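PDB 5ZRU: alpha-1,3-glucanase from Bacillus circulans, which probably hydrolyses alpha-1,3-glucan as a family GH87 glycoside hydrolase, the chain here being its catalytic unit, which binds calcium and zinc ions. Local coordinates for residues D41-A49 / G131-E139. Numbering follows the deposited sequence.
Sequences DQALTASEA and GRPLFRFDE
The carboxylate oxygen OE2 of E48 is gripped twice by R136: NE donates to it over 2.7 Å in a nearly straight salt bridge (N-H...O 163°), and the backbone N of R136 reaches it over 3.1 Å from above the carboxylate plane. The NE bond uses the anti lone pair of OE2; the other oxygen, OE1, takes a weak bond of 3.0 Å from the backbone N of F135. Glutamate suits this place because one carboxylate serves both a charged side chain and the backbone N-H groups of the loop that interrupts strand 132-144.

R136 gets there by bending at chi3 (-78°), which turns the edge of its guanidinium to the D41-L44 turn, at Q42 O. Its NH1 and NH2 close end-on upon that single atom, with NH2 at 2.8 Å; arginine alone among the standard side chains offers such a planar fork together with NE. The carbonyl O of L44 lies over one face of the group and that of P133, 3.3 Å above the plane, over the other. A lysine in its place has one amine instead of this planar set and could probably not serve Q42 O and E48 OE2 together, so that one of them is likely to lose its charged partner.

The amide of Q42 works both ways: OE1 accepts from R132 NH1 at 3.0 Å, while NE2 donates to the carbonyl of R465. The F137 ring turns its edge to T45 O, and the small A49 lets it come close, CZ to CB 3.7 Å.

Within catalytic domain D1, the loop between strands 33-36 and 53-57 is thus pinned to strand 132-144 by a largely buried ion pair, whose two charges are likely to compensate each other, with carbonyl oxygens facing the guanidinium and backbone N-H groups the carboxylate.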
# COMPACT_ATOMS: atom_id res chain seq x y z
N ASP A 41 12.01 11.28 -13.19
CA ASP A 41 11.49 11.05 -14.54
C ASP A 41 10.89 9.65 -14.63
O ASP A 41 11.60 8.65 -14.49
CB ASP A 41 12.62 11.24 -15.54
CG ASP A 41 12.22 10.92 -16.98
OD1 ASP A 41 11.05 10.57 -17.25
OD2 ASP A 41 13.11 11.03 -17.86
N GLN A 42 9.58 9.57 -14.87
CA GLN A 42 8.89 8.28 -14.80
C GLN A 42 9.17 7.39 -16.00
O GLN A 42 8.75 6.22 -15.99
CB GLN A 42 7.39 8.49 -14.64
CG GLN A 42 7.05 9.14 -13.30
CD GLN A 42 5.58 9.49 -13.17
OE1 GLN A 42 4.72 8.66 -13.45
NE2 GLN A 42 5.30 10.72 -12.75
N ALA A 43 9.87 7.90 -17.01
CA ALA A 43 10.35 7.01 -18.06
C ALA A 43 11.40 6.04 -17.54
O ALA A 43 11.61 4.99 -18.15
CB ALA A 43 10.91 7.82 -19.23
N LEU A 44 12.06 6.37 -16.42
CA LEU A 44 13.15 5.56 -15.88
C LEU A 44 12.62 4.61 -14.82
O LEU A 44 11.89 5.03 -13.92
CB LEU A 44 14.23 6.45 -15.27
CG LEU A 44 14.90 7.48 -16.19
CD1 LEU A 44 15.73 8.45 -15.36
CD2 LEU A 44 15.76 6.76 -17.22
N THR A 45 13.00 3.33 -14.93
CA THR A 45 12.61 2.35 -13.92
C THR A 45 12.98 2.82 -12.52
O THR A 45 12.23 2.60 -11.55
CB THR A 45 13.28 1.00 -14.24
OG1 THR A 45 12.83 0.55 -15.52
CG2 THR A 45 12.93 -0.06 -13.18
N ALA A 46 14.11 3.53 -12.39
CA ALA A 46 14.56 3.97 -11.08
C ALA A 46 13.62 4.97 -10.42
O ALA A 46 13.72 5.18 -9.21
CB ALA A 46 15.97 4.56 -11.19
N SER A 47 12.70 5.60 -11.17
CA SER A 47 11.73 6.50 -10.54
C SER A 47 10.85 5.78 -9.53
O SER A 47 10.29 6.43 -8.64
CB SER A 47 10.83 7.17 -11.59
OG SER A 47 10.02 6.21 -12.26
N GLU A 48 10.71 4.46 -9.65
CA GLU A 48 9.92 3.69 -8.70
C GLU A 48 10.75 2.94 -7.66
O GLU A 48 10.19 2.20 -6.86
CB GLU A 48 9.03 2.69 -9.45
CG GLU A 48 7.92 3.33 -10.28
CD GLU A 48 6.96 2.29 -10.80
OE1 GLU A 48 6.02 1.90 -10.06
OE2 GLU A 48 7.16 1.83 -11.94
N ALA A 49 12.07 3.11 -7.66
CA ALA A 49 12.89 2.55 -6.59
C ALA A 49 12.87 3.46 -5.37
O ALA A 49 12.72 4.68 -5.48
CB ALA A 49 14.34 2.36 -7.06
N GLY A 131 0.71 1.46 -23.20
CA GLY A 131 1.13 2.75 -22.68
C GLY A 131 2.46 2.65 -21.94
O GLY A 131 3.21 1.69 -22.09
N ARG A 132 2.73 3.70 -21.13
CA ARG A 132 3.98 3.76 -20.38
C ARG A 132 3.89 2.95 -19.08
O ARG A 132 2.82 2.84 -18.48
CB ARG A 132 4.34 5.21 -20.05
CG ARG A 132 3.38 5.93 -19.10
CD ARG A 132 3.82 7.37 -18.92
NE ARG A 132 2.92 8.16 -18.09
CZ ARG A 132 3.05 8.27 -16.77
NH1 ARG A 132 4.03 7.64 -16.14
NH2 ARG A 132 2.20 9.03 -16.09
N PRO A 133 5.00 2.37 -18.63
CA PRO A 133 4.95 1.42 -17.51
C PRO A 133 5.00 2.09 -16.14
O PRO A 133 5.73 3.06 -15.93
CB PRO A 133 6.19 0.55 -17.73
CG PRO A 133 7.18 1.51 -18.34
CD PRO A 133 6.33 2.37 -19.28
N LEU A 134 4.21 1.53 -15.22
CA LEU A 134 4.35 1.70 -13.78
C LEU A 134 4.23 0.32 -13.15
O LEU A 134 4.08 -0.68 -13.85
CB LEU A 134 3.32 2.69 -13.22
CG LEU A 134 3.44 4.15 -13.69
CD1 LEU A 134 2.27 4.98 -13.16
CD2 LEU A 134 4.76 4.75 -13.25
N PHE A 135 4.29 0.26 -11.81
CA PHE A 135 4.33 -1.03 -11.10
C PHE A 135 5.53 -1.85 -11.58
O PHE A 135 5.43 -3.05 -11.82
CB PHE A 135 3.02 -1.81 -11.29
CG PHE A 135 2.77 -2.93 -10.28
CD1 PHE A 135 3.68 -3.24 -9.28
CD2 PHE A 135 1.60 -3.68 -10.36
CE1 PHE A 135 3.42 -4.28 -8.37
CE2 PHE A 135 1.33 -4.71 -9.46
CZ PHE A 135 2.25 -5.01 -8.46
N ARG A 136 6.69 -1.19 -11.74
CA ARG A 136 7.85 -1.92 -12.24
C ARG A 136 8.55 -2.73 -11.16
O ARG A 136 9.35 -3.63 -11.50
CB ARG A 136 8.83 -0.93 -12.90
CG ARG A 136 8.31 -0.45 -14.27
CD ARG A 136 9.12 0.72 -14.82
NE ARG A 136 8.71 1.96 -14.16
CZ ARG A 136 8.85 3.18 -14.69
NH1 ARG A 136 9.39 3.33 -15.89
NH2 ARG A 136 8.41 4.23 -14.02
N PHE A 137 8.28 -2.47 -9.88
CA PHE A 137 8.90 -3.22 -8.80
C PHE A 137 7.88 -4.14 -8.12
O PHE A 137 6.67 -3.92 -8.19
CB PHE A 137 9.55 -2.27 -7.77
CG PHE A 137 10.86 -1.68 -8.22
CD1 PHE A 137 10.89 -0.56 -9.05
CD2 PHE A 137 12.07 -2.26 -7.84
CE1 PHE A 137 12.10 -0.02 -9.48
CE2 PHE A 137 13.29 -1.73 -8.27
CZ PHE A 137 13.31 -0.61 -9.09
N ASP A 138 8.41 -5.18 -7.48
CA ASP A 138 7.60 -6.17 -6.79
C ASP A 138 8.44 -6.70 -5.62
O ASP A 138 9.59 -6.31 -5.46
CB ASP A 138 7.17 -7.31 -7.73
CG ASP A 138 5.93 -8.06 -7.24
OD1 ASP A 138 5.40 -7.73 -6.16
OD2 ASP A 138 5.48 -8.98 -7.95
N GLU A 139 7.86 -7.60 -4.83
CA GLU A 139 8.59 -8.17 -3.70
C GLU A 139 8.45 -9.68 -3.69
O GLU A 139 7.50 -10.24 -4.25
CB GLU A 139 8.09 -7.60 -2.36
CG GLU A 139 8.40 -6.12 -2.21
CD GLU A 139 8.01 -5.56 -0.86
OE1 GLU A 139 7.54 -6.32 0.01
OE2 GLU A 139 8.14 -4.35 -0.69
O HOH W 1 1.98 9.03 -13.17
O HOH W 2 6.17 5.52 -16.94
O HOH W 3 11.12 1.61 -17.42
O HOH W 4 6.63 -0.44 -8.67